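Local atomic coordinates of putative cyclohexadienyl dehydrogenase and ADH prephenate dehydrogenase (Rhizobium meliloti, PDB entry 4WJI), a protein that probably catalyses the NAD(P)-dependent oxidative decarboxylation of prephenate to 3-(4-hydroxyphenyl)pyruvate in tyrosine biosynthesis, and binds NADP and tyrosine. Residues T233-R236 / D237-L240; R278-A281 / I282-I286; H87-P90 / G91-V94; L163-E166 / T167-S170. One frame throughout, in Å; residues are numbered along the deposited sequence.

Contact 1: residues T233-R236 / D237-L240. With NAP (NADP nicotinamide-adenine-dinucleotide phosphate), chain B.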
loop_
_atom_site.group_PDB
_atom_site.type_symbol
_atom_site.label_atom_id
_atom_site.label_comp_id
_atom_site.label_asym_id
_atom_site.label_seq_id
_atom_site.Cartn_x
_atom_site.Cartn_y
_atom_site.Cartn_z
ATOM N N THR A 233 9.488 17.647 0.228
ATOM C CA THR A 233 9.043 19.006 -0.087
ATOM C C THR A 233 7.604 19.006 -0.594
ATOM O O THR A 233 6.780 19.830 -0.138
ATOM C CB THR A 233 9.974 19.696 -1.094
ATOM O OG1 THR A 233 11.319 19.718 -0.582
ATOM C CG2 THR A 233 9.552 21.089 -1.369
HETATM N N MSE A 234 7.302 18.095 -1.526
HETATM C CA MSE A 234 5.951 17.985 -2.083
HETATM C C MSE A 234 4.959 17.810 -0.961
HETATM O O MSE A 234 3.918 18.470 -0.932
HETATM C CB MSE A 234 5.881 16.777 -3.043
HETATM C CG MSE A 234 4.467 16.421 -3.505
HETATM SE SE MSE A 234 4.555 15.044 -4.854
HETATM C CE MSE A 234 2.717 14.560 -4.647
ATOM N N TRP A 235 5.224 16.850 -0.056
ATOM C CA TRP A 235 4.243 16.506 0.966
ATOM C C TRP A 235 4.189 17.482 2.124
ATOM O O TRP A 235 3.097 17.691 2.661
ATOM C CB TRP A 235 4.426 15.021 1.426
ATOM C CG TRP A 235 3.865 14.155 0.331
ATOM C CD1 TRP A 235 4.547 13.464 -0.625
ATOM C CD2 TRP A 235 2.468 14.013 0.019
ATOM N NE1 TRP A 235 3.659 12.892 -1.494
ATOM C CE2 TRP A 235 2.375 13.202 -1.120
ATOM C CE3 TRP A 235 1.297 14.459 0.624
ATOM C CZ2 TRP A 235 1.139 12.872 -1.692
ATOM C CZ3 TRP A 235 0.109 14.154 0.047
ATOM C CH2 TRP A 235 0.027 13.375 -1.108
ATOM N N ARG A 236 5.313 18.096 2.487
ATOM C CA ARG A 236 5.292 19.238 3.397
ATOM C C ARG A 236 4.318 20.276 2.835
ATOM O O ARG A 236 3.415 20.775 3.552
ATOM C CB ARG A 236 6.676 19.832 3.583
ATOM C CG ARG A 236 6.676 21.121 4.408
ATOM C CD ARG A 236 7.934 21.918 4.199
ATOM N NE ARG A 236 7.970 22.469 2.874
ATOM C CZ ARG A 236 9.029 23.011 2.302
ATOM N NH1 ARG A 236 10.196 23.016 2.929
ATOM N NH2 ARG A 236 8.917 23.547 1.091
ATOM N N ASP A 237 4.503 20.617 1.562
ATOM C CA ASP A 237 3.661 21.666 0.997
ATOM C C ASP A 237 2.165 21.303 0.975
ATOM O O ASP A 237 1.311 22.158 1.222
ATOM C CB ASP A 237 4.159 22.071 -0.377
ATOM C CG ASP A 237 5.408 22.927 -0.325
ATOM O OD1 ASP A 237 6.008 23.170 0.772
ATOM O OD2 ASP A 237 5.764 23.445 -1.444
ATOM N N VAL A 238 1.822 20.050 0.632
ATOM C CA VAL A 238 0.406 19.661 0.674
ATOM C C VAL A 238 -0.192 19.842 2.075
ATOM O O VAL A 238 -1.319 20.343 2.228
ATOM C CB VAL A 238 0.238 18.188 0.203
ATOM C CG1 VAL A 238 -1.164 17.700 0.446
ATOM C CG2 VAL A 238 0.520 18.062 -1.261
ATOM N N CYS A 239 0.535 19.414 3.107
ATOM C CA CYS A 239 0.040 19.543 4.476
ATOM C C CYS A 239 -0.137 21.006 4.893
ATOM O O CYS A 239 -1.065 21.337 5.655
ATOM C CB CYS A 239 1.010 18.877 5.456
ATOM S SG CYS A 239 0.997 17.077 5.368
ATOM N N LEU A 240 0.750 21.854 4.413
ATOM C CA LEU A 240 0.673 23.309 4.719
ATOM C C LEU A 240 -0.471 23.996 3.972
ATOM O O LEU A 240 -1.019 24.991 4.444
ATOM C CB LEU A 240 1.983 24.020 4.354
ATOM C CG LEU A 240 3.211 23.651 5.219
ATOM C CD1 LEU A 240 4.507 24.200 4.638
ATOM C CD2 LEU A 240 3.028 24.078 6.663
HETATM P PA NAP B . 9.465 16.719 -8.505
HETATM O O1A NAP B . 9.709 15.506 -9.316
HETATM O O2A NAP B . 10.140 16.929 -7.191
HETATM O O5B NAP B . 9.819 17.993 -9.416
HETATM C C5B NAP B . 9.876 19.291 -8.838
HETATM C C4B NAP B . 10.095 20.380 -9.886
HETATM O O4B NAP B . 9.837 21.639 -9.275
HETATM C C3B NAP B . 11.534 20.460 -10.363
HETATM O O3B NAP B . 11.609 21.030 -11.659
HETATM C C2B NAP B . 12.151 21.450 -9.411
HETATM O O2B NAP B . 13.226 22.140 -9.985
HETATM C C1B NAP B . 11.018 22.418 -9.210
HETATM N N9A NAP B . 11.019 23.224 -7.959
HETATM C C8A NAP B . 11.131 22.793 -6.713
HETATM N N7A NAP B . 11.033 23.737 -5.812
HETATM C C5A NAP B . 10.852 24.879 -6.532
HETATM C C6A NAP B . 10.692 26.229 -6.162
HETATM N N6A NAP B . 10.701 26.603 -4.868
HETATM N N1A NAP B . 10.508 27.102 -7.131
HETATM C C2A NAP B . 10.494 26.699 -8.390
HETATM N N3A NAP B . 10.648 25.467 -8.836
HETATM C C4A NAP B . 10.833 24.573 -7.873
HETATM O O3 NAP B . 7.894 16.949 -8.292
HETATM P PN NAP B . 6.589 16.385 -9.019
HETATM O O1N NAP B . 6.341 15.095 -8.420
HETATM O O2N NAP B . 6.702 16.509 -10.472
HETATM O O5D NAP B . 5.451 17.376 -8.444
HETATM C C5D NAP B . 5.156 18.613 -9.042
HETATM C C4D NAP B . 3.715 18.987 -8.703
HETATM O O4D NAP B . 2.874 17.927 -9.111
HETATM C C3D NAP B . 3.463 19.161 -7.236
HETATM O O3D NAP B . 2.605 20.269 -7.026
HETATM C C2D NAP B . 2.797 17.877 -6.804
HETATM O O2D NAP B . 1.954 18.113 -5.706
HETATM C C1D NAP B . 1.998 17.570 -8.070
HETATM N N1N NAP B . 1.712 16.148 -8.315
HETATM C C2N NAP B . 2.586 15.203 -7.961
HETATM C C3N NAP B . 2.322 13.873 -8.184
HETATM C C7N NAP B . 3.253 12.753 -7.782
HETATM O O7N NAP B . 2.816 11.637 -7.701
HETATM N N7N NAP B . 4.509 13.057 -7.542
HETATM C C4N NAP B . 1.141 13.546 -8.796
HETATM C C5N NAP B . 0.278 14.543 -9.170
HETATM C C6N NAP B . 0.557 15.855 -8.898
HETATM P P2B NAP B . 14.749 21.826 -9.573
HETATM O O1X NAP B . 14.896 20.341 -9.579
HETATM O O2X NAP B . 15.541 22.506 -10.653
HETATM O O3X NAP B . 15.021 22.383 -8.189
#
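Trp235 and Val238 lie side by side on the buried flank of helix 232-241, pointing the same way, with Trp235 CZ3 3.8 Å from Val238 CG1. This flank is closely packed: the indole stacks on His192, and Val238 and Cys239 touch His189 and Ile193 of helix 177-203. Met234, modelled as selenomethionine, stretches towards the cofactor with CG anti to the backbone N (chi1 170°) and the chain extended beyond it. Its SE comes 3.3 Å from N7N of the NADP carboxamide, and its CE lies 3.4 Å from C2N of the nicotinamide ring.

The other flank is more open, with Thr233, Arg236 and Leu240 only partly buried beside the second subunit. Here the Arg236 chain bends at chi3 (69°) and grips Asp237 side-on: NE and NH2 both donate to OD1, and the NE to OD1 distance is 3.0 Å. OD1 sits close to the guanidinium plane, which is turned 25° from the carboxylate. The other oxygen, OD2, accepts from Gly75 N, so both ends of the carboxylate are held. Leu240 CD1 rests 3.8 Å from Arg236 CG. With Arg236 cut back to an alanine, Asp237 OD1 would probably lose its charged mate and Leu240 CD1 the chain it rests on.

Backbone i to i+4 bonds, such as Asp237 N to Thr233 O at 2.9 Å, join the two halves of the turn. Met234 and Trp235 also touch the bound tyrosine, which makes this helix turn part of the wall of both the NADP and the tyrosine pocket.

Contact 2: residues R278-A281 / I282-I286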
loop_
_atom_site.group_PDB
_atom_site.type_symbol
_atom_site.label_atom_id
_atom_site.label_comp_id
_atom_site.label_asym_id
_atom_site.label_seq_id
_atom_site.Cartn_x
_atom_site.Cartn_y
_atom_site.Cartn_z
ATOM N N ARG A 278 -17.103 -4.976 5.611
ATOM C CA ARG A 278 -17.633 -3.769 4.953
ATOM C C ARG A 278 -16.578 -3.174 4.016
ATOM O O ARG A 278 -16.868 -2.705 2.923
ATOM C CB ARG A 278 -18.065 -2.755 6.023
ATOM C CG ARG A 278 -18.486 -1.402 5.507
ATOM C CD ARG A 278 -19.384 -0.673 6.512
ATOM N NE ARG A 278 -18.703 -0.251 7.742
ATOM C CZ ARG A 278 -17.954 0.852 7.871
ATOM N NH1 ARG A 278 -17.728 1.662 6.840
ATOM N NH2 ARG A 278 -17.411 1.143 9.046
ATOM N N THR A 279 -15.323 -3.198 4.426
ATOM C CA THR A 279 -14.277 -2.622 3.612
ATOM C C THR A 279 -13.952 -3.334 2.290
ATOM O O THR A 279 -13.386 -2.762 1.427
ATOM C CB THR A 279 -12.989 -2.384 4.399
ATOM O OG1 THR A 279 -12.478 -3.624 4.842
ATOM C CG2 THR A 279 -13.240 -1.524 5.574
ATOM N N ARG A 280 -14.318 -4.591 2.162
ATOM C CA ARG A 280 -14.034 -5.350 0.946
ATOM C C ARG A 280 -14.724 -4.798 -0.293
ATOM O O ARG A 280 -14.220 -4.872 -1.365
ATOM C CB ARG A 280 -14.381 -6.811 1.136
ATOM C CG ARG A 280 -13.682 -7.377 2.335
ATOM C CD ARG A 280 -14.018 -8.836 2.518
ATOM N NE ARG A 280 -13.058 -9.656 1.853
ATOM C CZ ARG A 280 -13.136 -10.951 1.708
ATOM N NH1 ARG A 280 -14.189 -11.627 2.099
ATOM N NH2 ARG A 280 -12.149 -11.553 1.137
ATOM N N ALA A 281 -15.905 -4.251 -0.103
ATOM C CA ALA A 281 -16.693 -3.780 -1.211
ATOM C C ALA A 281 -15.986 -2.694 -2.014
ATOM O O ALA A 281 -16.027 -2.709 -3.208
ATOM C CB ALA A 281 -18.005 -3.252 -0.691
ATOM N N ILE A 282 -15.317 -1.788 -1.316
ATOM C CA ILE A 282 -14.623 -0.694 -1.950
ATOM C C ILE A 282 -13.541 -1.254 -2.877
ATOM O O ILE A 282 -13.356 -0.795 -4.003
ATOM C CB ILE A 282 -14.017 0.264 -0.853
ATOM C CG1 ILE A 282 -15.157 0.852 0.015
ATOM C CG2 ILE A 282 -13.106 1.294 -1.486
ATOM C CD1 ILE A 282 -15.820 -0.113 1.039
ATOM N N ARG A 283 -12.796 -2.253 -2.401
ATOM C CA ARG A 283 -11.727 -2.814 -3.223
ATOM C C ARG A 283 -12.299 -3.435 -4.485
ATOM O O ARG A 283 -11.772 -3.306 -5.597
ATOM C CB ARG A 283 -10.956 -3.906 -2.463
ATOM C CG ARG A 283 -9.876 -4.540 -3.334
ATOM C CD ARG A 283 -8.821 -3.559 -3.753
ATOM N NE ARG A 283 -7.744 -4.195 -4.489
ATOM C CZ ARG A 283 -6.636 -3.551 -4.865
ATOM N NH1 ARG A 283 -6.482 -2.251 -4.560
ATOM N NH2 ARG A 283 -5.691 -4.184 -5.536
ATOM N N ARG A 284 -13.388 -4.170 -4.325
ATOM C CA ARG A 284 -13.983 -4.807 -5.465
ATOM C C ARG A 284 -14.442 -3.783 -6.528
ATOM O O ARG A 284 -14.277 -4.015 -7.719
ATOM C CB ARG A 284 -15.124 -5.689 -4.972
ATOM C CG ARG A 284 -14.592 -6.884 -4.177
ATOM C CD ARG A 284 -15.618 -7.365 -3.175
ATOM N NE ARG A 284 -15.153 -8.598 -2.532
ATOM C CZ ARG A 284 -15.733 -9.151 -1.484
ATOM N NH1 ARG A 284 -16.807 -8.577 -0.957
ATOM N NH2 ARG A 284 -15.245 -10.283 -0.998
ATOM N N SER A 285 -14.923 -2.613 -6.091
ATOM C CA SER A 285 -15.309 -1.558 -7.024
ATOM C C SER A 285 -14.107 -0.961 -7.756
ATOM O O SER A 285 -14.177 -0.658 -8.950
ATOM C CB SER A 285 -16.033 -0.454 -6.297
ATOM O OG SER A 285 -17.238 -0.886 -5.737
ATOM N N ILE A 286 -13.002 -0.790 -7.031
ATOM C CA ILE A 286 -11.778 -0.300 -7.631
ATOM C C ILE A 286 -11.247 -1.247 -8.680
ATOM O O ILE A 286 -10.784 -0.835 -9.754
ATOM C CB ILE A 286 -10.753 0.011 -6.516
ATOM C CG1 ILE A 286 -11.208 1.275 -5.751
ATOM C CG2 ILE A 286 -9.291 0.177 -7.045
ATOM C CD1 ILE A 286 -10.471 1.466 -4.437
#
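Ala281 O accepts the backbone N of Ser285 at 3.1 Å, and Ser285 OG comes to the same oxygen at 3.3 Å, at best a weak bond. One residue back, Arg284 N donates to Arg280 O with an N-H...O angle of 165°, the regular bond of a helix turn.

Above this turn two arginine side chains cross. Arg284, extended from CG to NE, brings NH2 over the centre of the Arg280 guanidinium, 3.5 Å from Arg280 CZ, with the planes 43° apart. In return, Arg280 CB lies over one face of the Arg284 guanidinium, near its rim. Two like charges so close would probably disfavour each other, but Arg280 NE is anchored on Ala229 O of the second subunit. A leucine in place of Arg280 would probably leave that carbonyl without its donor and Arg284 NH2 without the flat group beneath it. On another side of the turn, Ile282 CD1 packs 3.4 Å from Arg278 O.

Helix 280-289 follows closely on helix 269-278 and borders the second subunit: Arg278 bridges to Asp203 and Asp204 there, Thr279 packs on Tyr196 of that subunit's helix 177-203, and Arg283 NH1 is hydrogen-bonded to Thr225 OG1 of its helix 221-227.

Contact 3: residues H87-P90 / G91-V94. With MG (magnesium ion), chain D.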
loop_
_atom_site.group_PDB
_atom_site.type_symbol
_atom_site.label_atom_id
_atom_site.label_comp_id
_atom_site.label_asym_id
_atom_site.label_seq_id
_atom_site.Cartn_x
_atom_site.Cartn_y
_atom_site.Cartn_z
ATOM N N HIS A 87 5.066 38.578 -18.686
ATOM C CA HIS A 87 5.649 38.004 -19.874
ATOM C C HIS A 87 4.736 37.090 -20.657
ATOM O O HIS A 87 5.073 36.669 -21.777
ATOM C CB HIS A 87 6.869 37.215 -19.449
ATOM C CG HIS A 87 7.910 38.062 -18.805
ATOM N ND1 HIS A 87 8.964 38.587 -19.510
ATOM C CD2 HIS A 87 8.038 38.508 -17.533
ATOM C CE1 HIS A 87 9.708 39.321 -18.698
ATOM N NE2 HIS A 87 9.165 39.292 -17.491
ATOM N N LEU A 88 3.558 36.841 -20.127
ATOM C CA LEU A 88 2.563 36.027 -20.817
ATOM C C LEU A 88 1.910 36.775 -21.972
ATOM O O LEU A 88 1.554 37.946 -21.821
ATOM C CB LEU A 88 1.487 35.608 -19.829
ATOM C CG LEU A 88 1.918 34.669 -18.704
ATOM C CD1 LEU A 88 0.928 34.674 -17.536
ATOM C CD2 LEU A 88 2.128 33.249 -19.228
ATOM N N LYS A 89 1.694 36.093 -23.091
ATOM C CA LYS A 89 1.020 36.779 -24.191
ATOM C C LYS A 89 -0.501 36.760 -23.965
ATOM O O LYS A 89 -1.017 35.904 -23.265
ATOM C CB LYS A 89 1.342 36.187 -25.550
ATOM C CG LYS A 89 0.781 34.833 -25.783
ATOM C CD LYS A 89 0.868 34.441 -27.249
ATOM C CE LYS A 89 0.387 33.035 -27.478
ATOM N NZ LYS A 89 0.582 32.581 -28.901
ATOM N N PRO A 90 -1.216 37.729 -24.569
ATOM C CA PRO A 90 -2.664 37.683 -24.514
ATOM C C PRO A 90 -3.209 36.365 -25.000
ATOM O O PRO A 90 -2.754 35.854 -26.049
ATOM C CB PRO A 90 -3.101 38.847 -25.423
ATOM C CG PRO A 90 -1.926 39.737 -25.506
ATOM C CD PRO A 90 -0.718 38.852 -25.381
ATOM N N GLY A 91 -4.167 35.813 -24.238
ATOM C CA GLY A 91 -4.832 34.555 -24.616
ATOM C C GLY A 91 -4.049 33.287 -24.254
ATOM O O GLY A 91 -4.502 32.190 -24.553
ATOM N N ALA A 92 -2.859 33.442 -23.638
ATOM C CA ALA A 92 -2.144 32.262 -23.115
ATOM C C ALA A 92 -3.044 31.521 -22.124
ATOM O O ALA A 92 -3.817 32.144 -21.376
ATOM C CB ALA A 92 -0.822 32.684 -22.443
ATOM N N ILE A 93 -2.902 30.198 -22.098
ATOM C CA ILE A 93 -3.556 29.372 -21.082
ATOM C C ILE A 93 -2.481 28.957 -20.077
ATOM O O ILE A 93 -1.442 28.416 -20.445
ATOM C CB ILE A 93 -4.217 28.119 -21.673
ATOM C CG1 ILE A 93 -5.279 28.489 -22.704
ATOM C CG2 ILE A 93 -4.846 27.292 -20.551
ATOM C CD1 ILE A 93 -5.810 27.333 -23.510
ATOM N N VAL A 94 -2.739 29.263 -18.800
ATOM C CA VAL A 94 -1.874 28.869 -17.713
ATOM C C VAL A 94 -2.566 27.799 -16.908
ATOM O O VAL A 94 -3.718 27.971 -16.496
ATOM C CB VAL A 94 -1.511 30.051 -16.779
ATOM C CG1 VAL A 94 -0.653 29.576 -15.616
ATOM C CG2 VAL A 94 -0.757 31.089 -17.534
HETATM MG MG MG D . 10.273 40.276 -15.543
HETATM O O HOH W 1 12.044 38.993 -15.775
HETATM O O HOH W 2 10.519 41.790 -16.714
HETATM O O HOH W 3 8.206 41.052 -14.521
HETATM O O HOH W 4 10.927 41.012 -13.809
HETATM O O HOH W 5 9.495 38.591 -14.112
#
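Leu88 and Val94 cross at about a right angle, the fork of the leucine closing on one methyl of the valine: Val94 CG2 is 4.0 Å from Leu88 CD1 and just as far from CD2. Val94 holds CG2 beside its backbone N while CG1 stands anti to it (chi1 177°), which presents CG2 to the fork. Ala92 CB touches the same leucine more loosely, 4.4 Å from CD2. Val62, Val68 and Val116 continue this apolar patch around Leu88.

The neighbouring side chains lead elsewhere. His87 turns from the apolar patch to the surface, where NE2 binds a magnesium ion whose other five ligands are waters, making six in all. Its second ring nitrogen, ND1, is hydrogen-bonded to Glu63 OE2, which probably helps to fix the rotation of the imidazole and so to aim NE2 at the metal. Lys89 is extended beyond CG and ends in a salt bridge to Asp66.

Between the two apolar partners the chain reverses. Ala92 N donates to Lys89 O at 3.1 Å, with an N-H...O angle of 160°. Pro90 and Gly91 occupy the corners. Gly91 has a positive phi (82°), and a CB on it would clash with Pro90 O. The geometry is that of a type II beta turn, here delivering the chain into strand 93-96, an inner parallel strand of the Rossmann-type nucleotide-binding domain.

Contact 4: residues L163-E166 / T167-S170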
loop_
_atom_site.group_PDB
_atom_site.type_symbol
_atom_site.label_atom_id
_atom_site.label_comp_id
_atom_site.label_asym_id
_atom_site.label_seq_id
_atom_site.Cartn_x
_atom_site.Cartn_y
_atom_site.Cartn_z
ATOM N N LEU A 163 -9.180 18.566 -23.873
ATOM C CA LEU A 163 -8.737 17.782 -25.014
ATOM C C LEU A 163 -7.273 17.345 -24.795
ATOM O O LEU A 163 -6.903 16.220 -25.112
ATOM C CB LEU A 163 -8.899 18.554 -26.315
ATOM C CG LEU A 163 -8.234 17.937 -27.536
ATOM C CD1 LEU A 163 -8.801 16.565 -27.864
ATOM C CD2 LEU A 163 -8.377 18.829 -28.744
ATOM N N PHE A 164 -6.458 18.234 -24.256
ATOM C CA PHE A 164 -5.046 17.934 -24.021
ATOM C C PHE A 164 -4.875 16.710 -23.088
ATOM O O PHE A 164 -4.213 15.710 -23.420
ATOM C CB PHE A 164 -4.378 19.164 -23.441
ATOM C CG PHE A 164 -2.892 18.967 -23.115
ATOM C CD1 PHE A 164 -1.938 18.961 -24.124
ATOM C CD2 PHE A 164 -2.490 18.739 -21.832
ATOM C CE1 PHE A 164 -0.575 18.827 -23.854
ATOM C CE2 PHE A 164 -1.123 18.551 -21.548
ATOM C CZ PHE A 164 -0.178 18.607 -22.557
ATOM N N TRP A 165 -5.601 16.744 -21.977
ATOM C CA TRP A 165 -5.531 15.626 -21.014
ATOM C C TRP A 165 -6.113 14.347 -21.547
ATOM O O TRP A 165 -5.587 13.242 -21.290
ATOM C CB TRP A 165 -6.106 16.002 -19.669
ATOM C CG TRP A 165 -5.175 16.845 -18.860
ATOM C CD1 TRP A 165 -5.295 18.157 -18.564
ATOM C CD2 TRP A 165 -3.915 16.420 -18.288
ATOM N NE1 TRP A 165 -4.166 18.587 -17.851
ATOM C CE2 TRP A 165 -3.346 17.512 -17.641
ATOM C CE3 TRP A 165 -3.253 15.178 -18.210
ATOM C CZ2 TRP A 165 -2.078 17.423 -16.990
ATOM C CZ3 TRP A 165 -2.056 15.107 -17.550
ATOM C CH2 TRP A 165 -1.489 16.200 -16.949
ATOM N N GLU A 166 -7.196 14.456 -22.320
ATOM C CA GLU A 166 -7.745 13.283 -22.976
ATOM C C GLU A 166 -6.750 12.664 -23.938
ATOM O O GLU A 166 -6.649 11.434 -24.039
ATOM C CB GLU A 166 -9.103 13.605 -23.643
ATOM C CG GLU A 166 -10.221 13.817 -22.641
ATOM C CD GLU A 166 -11.546 14.263 -23.261
ATOM O OE1 GLU A 166 -11.564 14.632 -24.474
ATOM O OE2 GLU A 166 -12.572 14.298 -22.525
ATOM N N THR A 167 -5.982 13.490 -24.618
ATOM C CA THR A 167 -4.987 13.020 -25.585
ATOM C C THR A 167 -3.840 12.313 -24.886
ATOM O O THR A 167 -3.259 11.372 -25.428
ATOM C CB THR A 167 -4.526 14.148 -26.492
ATOM O OG1 THR A 167 -5.681 14.777 -27.069
ATOM C CG2 THR A 167 -3.595 13.605 -27.563
ATOM N N LEU A 168 -3.546 12.757 -23.662
ATOM C CA LEU A 168 -2.555 12.058 -22.814
ATOM C C LEU A 168 -3.097 10.757 -22.212
ATOM O O LEU A 168 -2.339 10.012 -21.573
ATOM C CB LEU A 168 -2.040 13.028 -21.744
ATOM C CG LEU A 168 -0.794 13.833 -22.024
ATOM C CD1 LEU A 168 -0.776 14.503 -23.370
ATOM C CD2 LEU A 168 -0.470 14.849 -20.933
ATOM N N GLY A 169 -4.383 10.449 -22.474
ATOM C CA GLY A 169 -5.002 9.194 -22.080
ATOM C C GLY A 169 -5.883 9.223 -20.855
ATOM O O GLY A 169 -6.322 8.164 -20.389
ATOM N N SER A 170 -6.108 10.415 -20.322
ATOM C CA SER A 170 -6.915 10.591 -19.131
ATOM C C SER A 170 -8.404 10.809 -19.374
ATOM O O SER A 170 -8.802 11.206 -20.412
ATOM C CB SER A 170 -6.363 11.746 -18.291
ATOM O OG SER A 170 -5.037 11.494 -17.903
HETATM O O HOH W 6 -8.435 9.568 -23.205
#
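The Phe164 ring carries Leu168 CD1 over one face, 4.2 Å above the plane and towards the rim, while Leu168 CD2 touches CE2 at 3.8 Å. The same CD2 comes obliquely to the Trp165 indole, 3.7 Å from CZ3, so one leucine branch fills the angle between two aromatic groups. Phe164 CD2 lies over one face of the indole, and Phe140 meets that ring edge-to-face. Ile19 of helix 14-26 packs against both aromatics.

The helix 155-167 ends just here in a Schellman motif. Ser170 N reaches back to Trp165 O at 3.0 Å and Gly169 N to Glu166 O at 2.9 Å, with Gly169 at a positive phi (101°) where a CB would collide with the carbonyl oxygen of Leu168. The chain then turns into strand 171-174 of the Rossmann-type domain, and Ser170 OG is hydrogen-bonded to Phe140 O.

Leu163 O takes two bonds from Thr167, from opposite faces of its plane: one from N, one from OG1 at 2.7 Å. The hydroxyl sits beside its own backbone N (chi1 -53°), which lets it fold back on the helix; Gln3 NE2 donates to it in turn. Water 6 donates to Glu166 O and, at 3.3 Å, to Ser170 O.

How the contacts relate
Contact 1 is the buried one, contact 2 lies at the surface, and contacts 3 and 4 are partly buried. Contacts 3 and 4 belong to the nucleotide-binding domain: contact 3 runs into strand 93-96 and contact 4 stops just short of strand 171-174 of the same sheet; their nearest atoms are about 8 Å apart. One reverses the chain with a Pro-Gly turn, the other ends a helix on glycine. Contact 1 lies within one helix and contact 2 in the first turns of another; both border the second subunit. Arginine charge is paired with an aspartate within contact 1, whereas in contact 2 two arginines meet. Contact 1 alone touches the NADP; contact 3 binds magnesium on the surface.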